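Local structure of uncharacterized protein (Bacteroides ovatus, 4IRT) at residues Thr190-Trp195 with Met256-Gly261. The protein is of unknown function but, with its BNR repeat-like beta-propeller domain, is a putative neuraminidase. Residues are numbered along the deposited sequence; the frame is centred on the assembly and turned at random.
Sequences TIHLSW and MSADAG
Selenomethionine Met256 pushes its side chain against Ser194 and His192 where two neighbouring blades of the beta-propeller pack face to face. The second strand of one four-stranded blade, 191-198, meets the first strand of the next, 255-258, with axes 8.1 Å apart and N-to-C directions at 146°. The tight part is the Met256 end. Its chain leaves the backbone between N and the carbonyl carbon, runs extended through CG, then bends at SE (chi3 -50°), which lays the terminal methyl CE alongside His192 CB at 3.7 Å. SE itself reaches over the 191-195 backbone, 3.6 Å from Ser194 N. Pro264 and Ile266 of the adjoining strand 264-271 both touch Met256, Pro264 also meeting His192 and Ile266 Ser194. Toward Ala258 the fit is sparser: one methyl, CB, sits over a face of the His192 imidazole, a CH-pi contact 4.2 Å from the ring centroid and 28° off its normal. Both ring nitrogens are hydrogen-bonded within their own blade, ND1 to Tyr211 OH and NE2 to Asp186 OD2, fixing the ring's rotation. Beyond Ala258 the chain leaves the strand for solvent-exposed Ala260 and Gly261. At the tight end, Ser194 OG, hydrogen-bonded to Gln182, lies 3.3 Å from Met256 SE.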
loop_
_atom_site.group_PDB
_atom_site.type_symbol
_atom_site.label_atom_id
_atom_site.label_comp_id
_atom_site.label_asym_id
_atom_site.label_seq_id
_atom_site.Cartn_x
_atom_site.Cartn_y
_atom_site.Cartn_z
ATOM N N THR A 190 9.025 5.797 13.296
ATOM C CA THR A 190 9.000 4.353 13.555
ATOM C C THR A 190 8.472 3.594 12.324
ATOM O O THR A 190 7.442 3.961 11.723
ATOM C CB THR A 190 8.136 4.043 14.795
ATOM O OG1 THR A 190 8.692 4.723 15.926
ATOM C CG2 THR A 190 8.050 2.548 15.088
ATOM N N ILE A 191 9.138 2.504 11.986
ATOM C CA ILE A 191 8.695 1.653 10.883
ATOM C C ILE A 191 7.815 0.565 11.467
ATOM O O ILE A 191 8.278 -0.225 12.310
ATOM C CB ILE A 191 9.876 0.972 10.161
ATOM C CG1 ILE A 191 10.895 2.003 9.658
ATOM C CG2 ILE A 191 9.361 0.088 9.037
ATOM C CD1 ILE A 191 12.211 1.385 9.233
ATOM N N HIS A 192 6.569 0.505 10.991
ATOM C CA HIS A 192 5.645 -0.535 11.375
ATOM C C HIS A 192 5.564 -1.577 10.284
ATOM O O HIS A 192 5.608 -1.243 9.111
ATOM C CB HIS A 192 4.242 0.055 11.622
ATOM C CG HIS A 192 4.210 1.081 12.708
ATOM N ND1 HIS A 192 3.882 0.767 14.001
ATOM C CD2 HIS A 192 4.505 2.405 12.705
ATOM C CE1 HIS A 192 3.970 1.848 14.758
ATOM N NE2 HIS A 192 4.331 2.862 13.991
ATOM N N LEU A 193 5.399 -2.832 10.680
ATOM C CA LEU A 193 5.299 -3.954 9.743
ATOM C C LEU A 193 4.270 -4.955 10.226
ATOM O O LEU A 193 4.326 -5.400 11.370
ATOM C CB LEU A 193 6.668 -4.652 9.675
ATOM C CG LEU A 193 6.777 -6.010 8.981
ATOM C CD1 LEU A 193 6.518 -5.909 7.501
ATOM C CD2 LEU A 193 8.166 -6.574 9.229
ATOM N N SER A 194 3.341 -5.329 9.353
ATOM C CA SER A 194 2.396 -6.432 9.632
ATOM C C SER A 194 2.295 -7.338 8.409
ATOM O O SER A 194 2.638 -6.936 7.266
ATOM C CB SER A 194 1.019 -5.921 10.037
ATOM O OG SER A 194 0.485 -5.051 9.070
ATOM N N TRP A 195 1.827 -8.567 8.642
ATOM C CA TRP A 195 1.756 -9.568 7.587
ATOM C C TRP A 195 0.825 -10.696 7.935
ATOM O O TRP A 195 0.477 -10.861 9.089
ATOM C CB TRP A 195 3.147 -10.122 7.254
ATOM C CG TRP A 195 3.811 -10.966 8.275
ATOM C CD1 TRP A 195 3.840 -12.361 8.301
ATOM C CD2 TRP A 195 4.630 -10.532 9.374
ATOM N NE1 TRP A 195 4.603 -12.792 9.356
ATOM C CE2 TRP A 195 5.103 -11.702 10.029
ATOM C CE3 TRP A 195 4.969 -9.279 9.902
ATOM C CZ2 TRP A 195 5.878 -11.647 11.189
ATOM C CZ3 TRP A 195 5.783 -9.221 11.068
ATOM C CH2 TRP A 195 6.225 -10.396 11.682
HETATM N N MSE A 256 -1.664 -0.629 6.211
HETATM C CA MSE A 256 -1.668 -0.263 7.631
HETATM C C MSE A 256 -1.289 1.188 7.837
HETATM O O MSE A 256 -0.771 1.875 6.943
HETATM C CB MSE A 256 -0.753 -1.217 8.420
HETATM C CG MSE A 256 0.699 -0.971 8.155
HETATM SE SE MSE A 256 1.792 -2.086 9.362
HETATM C CE MSE A 256 1.012 -1.707 11.083
ATOM N N SER A 257 -1.586 1.674 9.027
ATOM C CA SER A 257 -1.276 3.037 9.388
ATOM C C SER A 257 -0.921 3.090 10.878
ATOM O O SER A 257 -0.819 2.065 11.552
ATOM C CB SER A 257 -2.457 3.960 9.076
ATOM O OG SER A 257 -2.064 5.321 8.922
ATOM N N ALA A 258 -0.725 4.306 11.362
ATOM C CA ALA A 258 -0.467 4.561 12.750
ATOM C C ALA A 258 -0.979 5.954 13.099
ATOM O O ALA A 258 -1.097 6.832 12.235
ATOM C CB ALA A 258 1.013 4.475 13.031
ATOM N N ASP A 259 -1.309 6.153 14.376
ATOM C CA ASP A 259 -1.628 7.482 14.828
ATOM C C ASP A 259 -0.336 8.227 15.192
ATOM O O ASP A 259 0.779 7.682 15.127
ATOM C CB ASP A 259 -2.672 7.450 15.976
ATOM C CG ASP A 259 -2.181 6.707 17.215
ATOM O OD1 ASP A 259 -0.943 6.626 17.414
ATOM O OD2 ASP A 259 -3.050 6.216 17.987
ATOM N N ALA A 260 -0.497 9.499 15.557
ATOM C CA ALA A 260 0.634 10.369 15.895
ATOM C C ALA A 260 1.458 9.818 17.065
ATOM O O ALA A 260 2.678 10.009 17.109
ATOM C CB ALA A 260 0.133 11.765 16.244
ATOM N N GLY A 261 0.776 9.163 18.000
ATOM C CA GLY A 261 1.396 8.524 19.164
ATOM C C GLY A 261 2.153 7.245 18.853
ATOM O O GLY A 261 2.847 6.719 19.702
#